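Local atomic coordinates of ESX-1 secretion system protein EccA1 (Mycobacterium tuberculosis, PDB entry 4F3V), a protein that probably supplies energy, as a cytosolic ATPase, for export of virulence factors by the ESX-1 type VII secretion system, and is represented here by its N-terminal TPR domain. Residues 123-128 with 138-143; 185-190 with 218-223; 206-211 with 236-241; 233-236 with 242-245. One frame throughout, in Å; residues are numbered along the deposited sequence.

Interaction 1: 123-128 with 138-143; sequences EALEAA and AWMKAV
Leu125 and Met140 mark where the two backbones come nearest, their CA atoms 7.8 Å apart. Segment 123-128 holds the end of helix 118-125 and the chain that runs on from it. Segment 138-143 is an inner part of helix 134-147. Leu125 points at the other helix, and its two methyls fork around one carbon: Met140 CB lies 3.6 Å from Leu125 CD2 and 3.7 Å from Leu125 CD1. The two side chains cross at about a right angle. Met140 then bends at chi2 (-45°) and chi3 (-54°), which carries its end away from Leu125. Met140 also packs on Met106 and Ala110 of helix 101-115. The extended chain of Lys141 slides past Leu125 in the opposite direction, with Lys141 CG 3.9 Å from Leu125 CD1. Beyond this, Lys141 NZ forms a salt bridge with Glu126 OE2 at 3.0 Å, using the anti lone pair of that oxygen. Glu126 is exposed, so the ion pair borders solvent while Leu125 and Met140 are buried. Helix 101-115 also touches Leu125, through Ala109. An apolar seam with an ion pair at its solvent side, between successive helices, is in keeping with the helix-on-helix packing of a TPR domain.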
loop_
_atom_site.group_PDB
_atom_site.type_symbol
_atom_site.label_atom_id
_atom_site.label_comp_id
_atom_site.label_asym_id
_atom_site.label_seq_id
_atom_site.Cartn_x
_atom_site.Cartn_y
_atom_site.Cartn_z
ATOM N N GLU A 123 -5.773 5.965 12.713
ATOM C CA GLU A 123 -6.846 5.567 13.597
ATOM C C GLU A 123 -7.388 4.172 13.237
ATOM O O GLU A 123 -7.659 3.398 14.119
ATOM C CB GLU A 123 -7.951 6.612 13.574
ATOM C CG GLU A 123 -9.104 6.312 14.491
ATOM C CD GLU A 123 -10.183 7.396 14.460
ATOM O OE1 GLU A 123 -9.875 8.588 14.175
ATOM O OE2 GLU A 123 -11.342 7.048 14.724
ATOM N N ALA A 124 -7.550 3.879 11.943
ATOM C CA ALA A 124 -8.003 2.552 11.509
ATOM C C ALA A 124 -6.970 1.508 11.905
ATOM O O ALA A 124 -7.326 0.449 12.394
ATOM C CB ALA A 124 -8.257 2.510 9.996
ATOM N N LEU A 125 -5.693 1.825 11.746
ATOM C CA LEU A 125 -4.622 0.872 12.094
ATOM C C LEU A 125 -4.609 0.522 13.586
ATOM O O LEU A 125 -4.292 -0.603 13.952
ATOM C CB LEU A 125 -3.241 1.386 11.640
ATOM C CG LEU A 125 -3.007 1.382 10.108
ATOM C CD1 LEU A 125 -1.661 2.040 9.783
ATOM C CD2 LEU A 125 -3.060 -0.011 9.480
ATOM N N GLU A 126 -4.957 1.488 14.431
ATOM C CA GLU A 126 -4.911 1.332 15.873
ATOM C C GLU A 126 -6.269 0.983 16.507
ATOM O O GLU A 126 -6.374 0.941 17.719
ATOM C CB GLU A 126 -4.349 2.630 16.489
ATOM C CG GLU A 126 -2.939 2.937 15.997
ATOM C CD GLU A 126 -2.362 4.226 16.560
ATOM O OE1 GLU A 126 -3.106 5.000 17.201
ATOM O OE2 GLU A 126 -1.143 4.455 16.353
ATOM N N ALA A 127 -7.290 0.731 15.693
ATOM C CA ALA A 127 -8.649 0.495 16.197
ATOM C C ALA A 127 -8.820 -0.849 16.886
ATOM O O ALA A 127 -9.787 -1.016 17.618
ATOM C CB ALA A 127 -9.699 0.638 15.099
ATOM N N ALA A 128 -7.910 -1.802 16.674
ATOM C CA ALA A 128 -8.016 -3.110 17.344
ATOM C C ALA A 128 -6.635 -3.740 17.516
ATOM O O ALA A 128 -5.712 -3.396 16.808
ATOM C CB ALA A 128 -8.940 -4.076 16.563
ATOM N N ALA A 138 3.105 -2.358 11.483
ATOM C CA ALA A 138 4.324 -1.552 11.333
ATOM C C ALA A 138 4.550 -1.209 9.879
ATOM O O ALA A 138 4.831 -0.053 9.551
ATOM C CB ALA A 138 5.544 -2.243 11.921
ATOM N N TRP A 139 4.389 -2.211 9.006
ATOM C CA TRP A 139 4.505 -1.979 7.559
ATOM C C TRP A 139 3.521 -0.930 7.097
ATOM O O TRP A 139 3.901 0.022 6.380
ATOM C CB TRP A 139 4.336 -3.273 6.752
ATOM C CG TRP A 139 4.280 -2.950 5.284
ATOM C CD1 TRP A 139 3.171 -2.945 4.462
ATOM C CD2 TRP A 139 5.374 -2.397 4.467
ATOM N NE1 TRP A 139 3.506 -2.502 3.195
ATOM C CE2 TRP A 139 4.819 -2.172 3.140
ATOM C CE3 TRP A 139 6.724 -2.128 4.688
ATOM C CZ2 TRP A 139 5.586 -1.678 2.099
ATOM C CZ3 TRP A 139 7.489 -1.646 3.624
ATOM C CH2 TRP A 139 6.926 -1.414 2.367
ATOM N N MET A 140 2.250 -1.061 7.495
ATOM C CA MET A 140 1.254 -0.055 7.092
ATOM C C MET A 140 1.550 1.346 7.641
ATOM O O MET A 140 1.334 2.346 6.955
ATOM C CB MET A 140 -0.160 -0.462 7.475
ATOM C CG MET A 140 -0.647 -1.730 6.800
ATOM S SD MET A 140 -0.317 -1.850 5.029
ATOM C CE MET A 140 -1.019 -0.346 4.342
ATOM N N LYS A 141 2.075 1.432 8.850
ATOM C CA LYS A 141 2.501 2.729 9.367
ATOM C C LYS A 141 3.625 3.343 8.525
ATOM O O LYS A 141 3.630 4.541 8.290
ATOM C CB LYS A 141 2.878 2.643 10.838
ATOM C CG LYS A 141 1.669 2.419 11.729
ATOM C CD LYS A 141 2.042 2.528 13.205
ATOM C CE LYS A 141 0.834 2.383 14.117
ATOM N NZ LYS A 141 1.182 2.725 15.544
ATOM N N ALA A 142 4.559 2.513 8.076
ATOM C CA ALA A 142 5.629 2.914 7.174
ATOM C C ALA A 142 5.048 3.465 5.862
ATOM O O ALA A 142 5.522 4.476 5.327
ATOM C CB ALA A 142 6.567 1.736 6.915
ATOM N N VAL A 143 3.968 2.845 5.391
ATOM C CA VAL A 143 3.239 3.335 4.228
ATOM C C VAL A 143 2.605 4.714 4.486
ATOM O O VAL A 143 2.749 5.624 3.681
ATOM C CB VAL A 143 2.146 2.332 3.742
ATOM C CG1 VAL A 143 1.202 3.008 2.774
ATOM C CG2 VAL A 143 2.770 1.072 3.117
#

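Interaction 2: 185-190 with 218-223; sequences ALFTEA and RRSQGN. With SO4 (sulfate ion), chain G.
Phe187 turns one face of its ring to Ser220, whose CB sits 3.9 Å from the ring centroid and 27° off the normal, a CH-pi contact. The carbon is displaced toward the rim and is nearest to Phe187 CE2 and CZ, each 3.6 Å away. On the opposite face lies Ala185 CA, so the ring is held between its own chain and helix 207-221. Thr256, from a loop, also touches Phe187. Gln221 reaches out with its chain extended beyond CG and passes beside the base of the phenylalanine, Gln221 CG being 4.0 Å from Phe187 CB. The setting is a meeting of helix ends. Ala185 closes the preceding helix in a Schellman motif, and Leu186 is the N-cap of helix 187-198. Gly222, with positive phi, closes helix 207-221 in a second Schellman motif. A sulfate, probably from the crystallisation liquor, sits at the start of helix 187-198. One of its oxygens is gripped twice by Thr188: the backbone N is 2.8 Å from sulfate O3, and Thr188 OG1 is 3.0 Å from the same O3. Both reach it because chi1 of Thr188 (-69°) sets the hydroxyl beside its own backbone N. The carbon skeleton of Gln221 lines the anion too, with Gln221 CG 3.6 Å from sulfate O2.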
loop_
_atom_site.group_PDB
_atom_site.type_symbol
_atom_site.label_atom_id
_atom_site.label_comp_id
_atom_site.label_asym_id
_atom_site.label_seq_id
_atom_site.Cartn_x
_atom_site.Cartn_y
_atom_site.Cartn_z
ATOM N N ALA A 185 19.105 12.406 2.909
ATOM C CA ALA A 185 20.450 12.653 2.390
ATOM C C ALA A 185 21.525 11.734 2.986
ATOM O O ALA A 185 22.717 12.060 2.958
ATOM C CB ALA A 185 20.833 14.128 2.573
ATOM N N LEU A 186 21.090 10.576 3.486
ATOM C CA LEU A 186 21.974 9.542 4.011
ATOM C C LEU A 186 22.213 8.555 2.875
ATOM O O LEU A 186 21.755 7.416 2.897
ATOM C CB LEU A 186 21.335 8.859 5.218
ATOM C CG LEU A 186 20.964 9.777 6.390
ATOM C CD1 LEU A 186 20.333 8.991 7.523
ATOM C CD2 LEU A 186 22.157 10.568 6.899
ATOM N N PHE A 187 22.934 9.034 1.876
ATOM C CA PHE A 187 22.966 8.390 0.585
ATOM C C PHE A 187 23.735 7.064 0.576
ATOM O O PHE A 187 23.336 6.124 -0.120
ATOM C CB PHE A 187 23.549 9.364 -0.459
ATOM C CG PHE A 187 22.687 10.584 -0.707
ATOM C CD1 PHE A 187 21.363 10.434 -1.087
ATOM C CD2 PHE A 187 23.187 11.873 -0.545
ATOM C CE1 PHE A 187 20.552 11.540 -1.323
ATOM C CE2 PHE A 187 22.376 12.979 -0.767
ATOM C CZ PHE A 187 21.056 12.797 -1.167
ATOM N N THR A 188 24.839 6.996 1.325
ATOM C CA THR A 188 25.606 5.757 1.416
ATOM C C THR A 188 24.782 4.666 2.081
ATOM O O THR A 188 24.750 3.532 1.605
ATOM C CB THR A 188 26.941 5.948 2.162
ATOM O OG1 THR A 188 27.794 6.752 1.350
ATOM C CG2 THR A 188 27.641 4.607 2.411
ATOM N N GLU A 189 24.125 5.014 3.192
ATOM C CA GLU A 189 23.224 4.096 3.870
ATOM C C GLU A 189 22.085 3.651 2.926
ATOM O O GLU A 189 21.762 2.462 2.873
ATOM C CB GLU A 189 22.672 4.740 5.155
ATOM C CG GLU A 189 21.584 3.907 5.829
ATOM C CD GLU A 189 21.110 4.445 7.162
ATOM O OE1 GLU A 189 21.599 5.503 7.644
ATOM O OE2 GLU A 189 20.215 3.791 7.726
ATOM N N ALA A 190 21.479 4.604 2.216
ATOM C CA ALA A 190 20.428 4.300 1.241
ATOM C C ALA A 190 20.902 3.263 0.216
ATOM O O ALA A 190 20.215 2.291 -0.052
ATOM C CB ALA A 190 19.955 5.555 0.522
ATOM N N ARG A 218 23.046 8.156 -6.136
ATOM C CA ARG A 218 24.290 8.231 -6.895
ATOM C C ARG A 218 24.507 9.602 -7.484
ATOM O O ARG A 218 25.628 10.146 -7.443
ATOM C CB ARG A 218 24.317 7.196 -8.016
ATOM C CG ARG A 218 24.331 5.770 -7.520
ATOM C CD ARG A 218 25.661 5.411 -6.908
ATOM N NE ARG A 218 25.574 4.070 -6.371
ATOM C CZ ARG A 218 26.471 3.507 -5.569
ATOM N NH1 ARG A 218 27.547 4.162 -5.170
ATOM N NH2 ARG A 218 26.273 2.263 -5.167
ATOM N N ARG A 219 23.458 10.165 -8.064
ATOM C CA ARG A 219 23.572 11.487 -8.680
ATOM C C ARG A 219 23.965 12.546 -7.634
ATOM O O ARG A 219 24.842 13.356 -7.877
ATOM C CB ARG A 219 22.272 11.888 -9.360
ATOM C CG ARG A 219 22.300 13.311 -9.906
ATOM C CD ARG A 219 21.137 13.557 -10.838
ATOM N NE ARG A 219 21.387 13.015 -12.164
ATOM C CZ ARG A 219 20.459 12.910 -13.107
ATOM N NH1 ARG A 219 19.202 13.287 -12.873
ATOM N NH2 ARG A 219 20.785 12.432 -14.297
ATOM N N SER A 220 23.327 12.524 -6.461
ATOM C CA SER A 220 23.636 13.529 -5.430
ATOM C C SER A 220 25.051 13.371 -4.872
ATOM O O SER A 220 25.665 14.338 -4.469
ATOM C CB SER A 220 22.618 13.487 -4.302
ATOM O OG SER A 220 21.342 13.909 -4.795
ATOM N N GLN A 221 25.587 12.159 -4.878
ATOM C CA GLN A 221 27.004 11.965 -4.538
ATOM C C GLN A 221 27.974 12.381 -5.642
ATOM O O GLN A 221 29.182 12.407 -5.420
ATOM C CB GLN A 221 27.267 10.507 -4.213
ATOM C CG GLN A 221 26.606 10.039 -2.954
ATOM C CD GLN A 221 26.727 8.541 -2.815
ATOM O OE1 GLN A 221 26.597 7.789 -3.796
ATOM N NE2 GLN A 221 26.989 8.099 -1.606
ATOM N N GLY A 222 27.461 12.651 -6.837
ATOM C CA GLY A 222 28.298 13.069 -7.955
ATOM C C GLY A 222 28.603 11.956 -8.939
ATOM O O GLY A 222 29.263 12.196 -9.952
ATOM N N ASN A 223 28.168 10.735 -8.644
ATOM C CA ASN A 223 28.484 9.572 -9.480
ATOM C C ASN A 223 27.475 9.501 -10.618
ATOM O O ASN A 223 26.555 8.672 -10.607
ATOM C CB ASN A 223 28.468 8.290 -8.631
ATOM C CG ASN A 223 28.972 7.052 -9.387
ATOM O OD1 ASN A 223 29.138 7.059 -10.618
ATOM N ND2 ASN A 223 29.200 5.973 -8.639
HETATM S S SO4 G . 26.814 10.186 2.004
HETATM O O1 SO4 G . 28.053 10.666 2.652
HETATM O O2 SO4 G . 27.114 9.926 0.572
HETATM O O3 SO4 G . 26.351 8.961 2.704
HETATM O O4 SO4 G . 25.754 11.217 2.121
#

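Interaction 3: 206-211 with 236-241; sequences CARAIA and TTHPEP
One face of the His238 imidazole carries the aliphatic part of Arg208: Arg208 CG lies 3.9 Å from the ring centroid and 24° off the normal, a CH-pi contact. Ala207 CB comes up obliquely, 4.0 Å from His238 NE2. The guanidinium of Arg208 is met at its edge, near its own plane, by Glu240 and a water. Arg208 NH2 forms a salt bridge with Glu240 OE1 at 2.7 Å. That oxygen is approached from above the carboxylate plane, 76° out of it. The guanidinium and carboxylate planes are nearly perpendicular. Arg208 bends at chi3 (64°), and this turn brings its end from the histidine over to the glutamate. The water closes a small network. It accepts from Arg208 NE at 2.9 Å and donates to His238 O at 2.8 Å and to Glu240 OE1, also at 2.8 Å. Glu240 OE1 therefore has two partners, and the contact lies at the surface. It joins the first turn of helix 207-221 to the linker that follows helix 224-237, with Glu240 as N-cap of helix 241-248. Nearby, Ala207 and Ala211 rest on Trp233 of helix 224-237, while Cys206 and Ile210 pack on Val175 of helix 167-183.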
loop_
_atom_site.group_PDB
_atom_site.type_symbol
_atom_site.label_atom_id
_atom_site.label_comp_id
_atom_site.label_asym_id
_atom_site.label_seq_id
_atom_site.Cartn_x
_atom_site.Cartn_y
_atom_site.Cartn_z
ATOM N N CYS A 206 9.318 -4.086 -5.592
ATOM C CA CYS A 206 9.769 -2.742 -5.246
ATOM C C CYS A 206 10.864 -2.229 -6.225
ATOM O O CYS A 206 11.568 -1.267 -5.930
ATOM C CB CYS A 206 10.284 -2.725 -3.801
ATOM S SG CYS A 206 9.060 -3.205 -2.527
ATOM N N ALA A 207 10.940 -2.837 -7.410
ATOM C CA ALA A 207 12.019 -2.551 -8.364
ATOM C C ALA A 207 12.100 -1.079 -8.735
ATOM O O ALA A 207 13.177 -0.530 -8.858
ATOM C CB ALA A 207 11.869 -3.406 -9.629
ATOM N N ARG A 208 10.952 -0.441 -8.900
ATOM C CA ARG A 208 10.926 0.941 -9.355
ATOM C C ARG A 208 11.499 1.939 -8.334
ATOM O O ARG A 208 12.350 2.773 -8.697
ATOM C CB ARG A 208 9.519 1.328 -9.761
ATOM C CG ARG A 208 9.069 0.543 -10.982
ATOM C CD ARG A 208 7.610 0.783 -11.268
ATOM N NE ARG A 208 7.401 2.179 -11.619
ATOM C CZ ARG A 208 6.276 2.862 -11.441
ATOM N NH1 ARG A 208 5.211 2.319 -10.868
ATOM N NH2 ARG A 208 6.238 4.134 -11.822
ATOM N N ALA A 209 11.047 1.844 -7.081
ATOM C CA ALA A 209 11.571 2.697 -6.011
ATOM C C ALA A 209 13.038 2.375 -5.731
ATOM O O ALA A 209 13.839 3.266 -5.489
ATOM C CB ALA A 209 10.746 2.543 -4.721
ATOM N N ILE A 210 13.402 1.100 -5.767
ATOM C CA ILE A 210 14.780 0.702 -5.519
ATOM C C ILE A 210 15.705 1.402 -6.545
ATOM O O ILE A 210 16.671 2.079 -6.161
ATOM C CB ILE A 210 14.966 -0.830 -5.575
ATOM C CG1 ILE A 210 14.323 -1.495 -4.348
ATOM C CG2 ILE A 210 16.457 -1.170 -5.616
ATOM C CD1 ILE A 210 14.260 -3.018 -4.429
ATOM N N ALA A 211 15.405 1.261 -7.837
ATOM C CA ALA A 211 16.284 1.833 -8.884
ATOM C C ALA A 211 16.262 3.365 -8.871
ATOM O O ALA A 211 17.295 4.001 -8.977
ATOM C CB ALA A 211 15.898 1.301 -10.262
ATOM N N THR A 236 14.145 1.422 -19.678
ATOM C CA THR A 236 13.947 0.188 -20.440
ATOM C C THR A 236 12.898 -0.714 -19.826
ATOM O O THR A 236 12.082 -1.263 -20.540
ATOM C CB THR A 236 15.242 -0.616 -20.592
ATOM O OG1 THR A 236 16.194 0.182 -21.279
ATOM C CG2 THR A 236 14.990 -1.883 -21.356
ATOM N N THR A 237 12.906 -0.842 -18.504
ATOM C CA THR A 237 12.104 -1.829 -17.815
ATOM C C THR A 237 10.799 -1.274 -17.220
ATOM O O THR A 237 9.836 -2.004 -17.096
ATOM C CB THR A 237 12.909 -2.501 -16.670
ATOM O OG1 THR A 237 13.321 -1.514 -15.707
ATOM C CG2 THR A 237 14.141 -3.256 -17.227
ATOM N N HIS A 238 10.794 -0.005 -16.823
ATOM C CA HIS A 238 9.636 0.617 -16.174
ATOM C C HIS A 238 9.557 2.059 -16.600
ATOM O O HIS A 238 9.726 2.968 -15.782
ATOM C CB HIS A 238 9.762 0.503 -14.654
ATOM C CG HIS A 238 9.854 -0.933 -14.144
ATOM N ND1 HIS A 238 8.783 -1.738 -14.044
ATOM C CD2 HIS A 238 10.955 -1.687 -13.705
ATOM C CE1 HIS A 238 9.165 -2.944 -13.562
ATOM N NE2 HIS A 238 10.495 -2.908 -13.356
ATOM N N PRO A 239 9.314 2.297 -17.900
ATOM C CA PRO A 239 9.365 3.653 -18.433
ATOM C C PRO A 239 8.338 4.598 -17.821
ATOM O O PRO A 239 7.205 4.197 -17.534
ATOM C CB PRO A 239 9.110 3.464 -19.933
ATOM C CG PRO A 239 8.406 2.165 -20.045
ATOM C CD PRO A 239 8.936 1.315 -18.927
ATOM N N GLU A 240 8.744 5.847 -17.650
ATOM C CA GLU A 240 7.953 6.823 -16.948
ATOM C C GLU A 240 8.415 8.206 -17.353
ATOM O O GLU A 240 9.615 8.419 -17.488
ATOM C CB GLU A 240 8.235 6.680 -15.468
ATOM C CG GLU A 240 7.034 6.597 -14.620
ATOM C CD GLU A 240 7.408 6.814 -13.190
ATOM O OE1 GLU A 240 8.106 5.964 -12.591
ATOM O OE2 GLU A 240 6.993 7.857 -12.687
ATOM N N PRO A 241 7.480 9.167 -17.499
ATOM C CA PRO A 241 7.888 10.553 -17.774
ATOM C C PRO A 241 9.001 11.111 -16.878
ATOM O O PRO A 241 9.930 11.704 -17.382
ATOM C CB PRO A 241 6.589 11.341 -17.577
ATOM C CG PRO A 241 5.535 10.375 -18.011
ATOM C CD PRO A 241 6.015 9.009 -17.573
HETATM O O HOH W 1 9.540 3.594 -13.066
#

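Interaction 4: 233-236 with 242-245; sequences WLQT and KVAA
Gln235 and Val243 bring helix 224-237 and helix 241-248 close together, with their CA atoms 6.2 Å apart. Both residues direct their side chains toward the other helix, as does Leu234. Val243 is the centre of the contact, and its two methyls divide the work. Val243 CG1 lies 3.8 Å from Leu234 CB, and Val243 CG2 lies 3.9 Å from Leu234 CD1. The two side chains cross at about a right angle, and the valine branches meet both the base and the end of the leucine. Val243 CG1 also reaches Gln235 CB, at 4.1 Å. Gln235 slides past Val243 in the opposite direction. Its CG is anti to the backbone N (chi1 -166°), and a bend at chi2 (52°) lays the amide beside the valine. Gln235 OE1 ends 3.6 Å from Val243 CB. The other end of the amide touches the next residue, with Gln235 NE2 4.2 Å from Ala244 CB. No hydrogen bond joins the two segments. The amide oxygen is nonetheless used, since Gln235 OE1 probably accepts a hydrogen bond from the backbone N of Glu240, which ties the glutamine to the linker. Leu234 and Val243 are buried. Leu234 also packs on Ala211 and Trp212 of helix 207-221, and Lys242, pointing away from helix 224-237, makes a cation-pi contact with Trp212. The whole is two successive helices joined by a short linker and packed through an apolar interface, in keeping with the TPR-type helical array of this domain.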
loop_
_atom_site.group_PDB
_atom_site.type_symbol
_atom_site.label_atom_id
_atom_site.label_comp_id
_atom_site.label_asym_id
_atom_site.label_seq_id
_atom_site.Cartn_x
_atom_site.Cartn_y
_atom_site.Cartn_z
ATOM N N TRP A 233 18.307 1.753 -17.168
ATOM C CA TRP A 233 17.670 0.487 -16.826
ATOM C C TRP A 233 16.190 0.699 -16.563
ATOM O O TRP A 233 15.337 -0.062 -17.053
ATOM C CB TRP A 233 18.359 -0.144 -15.631
ATOM C CG TRP A 233 17.696 -1.402 -15.216
ATOM C CD1 TRP A 233 17.919 -2.665 -15.720
ATOM C CD2 TRP A 233 16.626 -1.560 -14.233
ATOM N NE1 TRP A 233 17.107 -3.574 -15.113
ATOM C CE2 TRP A 233 16.302 -2.970 -14.219
ATOM C CE3 TRP A 233 15.958 -0.703 -13.360
ATOM C CZ2 TRP A 233 15.330 -3.488 -13.390
ATOM C CZ3 TRP A 233 14.975 -1.237 -12.527
ATOM C CH2 TRP A 233 14.668 -2.587 -12.548
ATOM N N LEU A 234 15.864 1.747 -15.806
ATOM C CA LEU A 234 14.455 2.071 -15.498
ATOM C C LEU A 234 13.651 2.414 -16.738
ATOM O O LEU A 234 12.533 1.934 -16.884
ATOM C CB LEU A 234 14.336 3.235 -14.520
ATOM C CG LEU A 234 14.186 2.936 -13.040
ATOM C CD1 LEU A 234 14.117 4.288 -12.301
ATOM C CD2 LEU A 234 12.942 2.064 -12.711
ATOM N N GLN A 235 14.208 3.230 -17.634
ATOM C CA GLN A 235 13.474 3.619 -18.833
ATOM C C GLN A 235 13.238 2.398 -19.722
ATOM O O GLN A 235 12.218 2.325 -20.413
ATOM C CB GLN A 235 14.185 4.756 -19.606
ATOM C CG GLN A 235 13.354 5.482 -20.689
ATOM C CD GLN A 235 11.975 6.034 -20.237
ATOM O OE1 GLN A 235 11.671 6.204 -19.032
ATOM N NE2 GLN A 235 11.125 6.320 -21.232
ATOM N N THR A 236 14.145 1.422 -19.678
ATOM C CA THR A 236 13.947 0.188 -20.440
ATOM C C THR A 236 12.898 -0.714 -19.826
ATOM O O THR A 236 12.082 -1.263 -20.540
ATOM C CB THR A 236 15.242 -0.616 -20.592
ATOM O OG1 THR A 236 16.194 0.182 -21.279
ATOM C CG2 THR A 236 14.990 -1.883 -21.356
ATOM N N LYS A 242 8.929 10.924 -15.570
ATOM C CA LYS A 242 9.953 11.514 -14.698
ATOM C C LYS A 242 11.341 10.821 -14.846
ATOM O O LYS A 242 12.374 11.419 -14.508
ATOM C CB LYS A 242 9.484 11.558 -13.238
ATOM C CG LYS A 242 10.043 10.462 -12.346
ATOM C CD LYS A 242 9.286 10.284 -11.038
ATOM C CE LYS A 242 9.605 8.907 -10.465
ATOM N NZ LYS A 242 9.229 8.699 -9.054
ATOM N N VAL A 243 11.360 9.574 -15.330
ATOM C CA VAL A 243 12.616 8.871 -15.567
ATOM C C VAL A 243 13.269 9.425 -16.840
ATOM O O VAL A 243 14.465 9.736 -16.843
ATOM C CB VAL A 243 12.416 7.344 -15.656
ATOM C CG1 VAL A 243 13.735 6.652 -15.978
ATOM C CG2 VAL A 243 11.876 6.812 -14.338
ATOM N N ALA A 244 12.464 9.595 -17.893
ATOM C CA ALA A 244 12.909 10.254 -19.119
ATOM C C ALA A 244 13.457 11.641 -18.814
ATOM O O ALA A 244 14.522 12.023 -19.318
ATOM C CB ALA A 244 11.765 10.344 -20.129
ATOM N N ALA A 245 12.732 12.390 -17.985
ATOM C CA ALA A 245 13.127 13.744 -17.607
ATOM C C ALA A 245 14.446 13.743 -16.811
ATOM O O ALA A 245 15.329 14.560 -17.050
ATOM C CB ALA A 245 12.018 14.426 -16.810
#

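Overall arrangement
From the N terminus, interaction 1 comes first and closes a short loop between helices 118-125 and 134-147. It is finished before the others open, and interactions 3 and 4 lie on the opposite side of the chain's centre. Interaction 2 then spans helix 187-198 and the end of helix 207-221. Interaction 3 starts inside that span and ends beyond it, so the two cross; they use opposite ends of helix 207-221, with centres about 18 Å apart. Interaction 4 closes the tight turn between helices 224-237 and 241-248. It shares Thr236 with interaction 3 and touches it directly. Interactions 2 to 4 thus tie together the helices from 187-198 to 241-248.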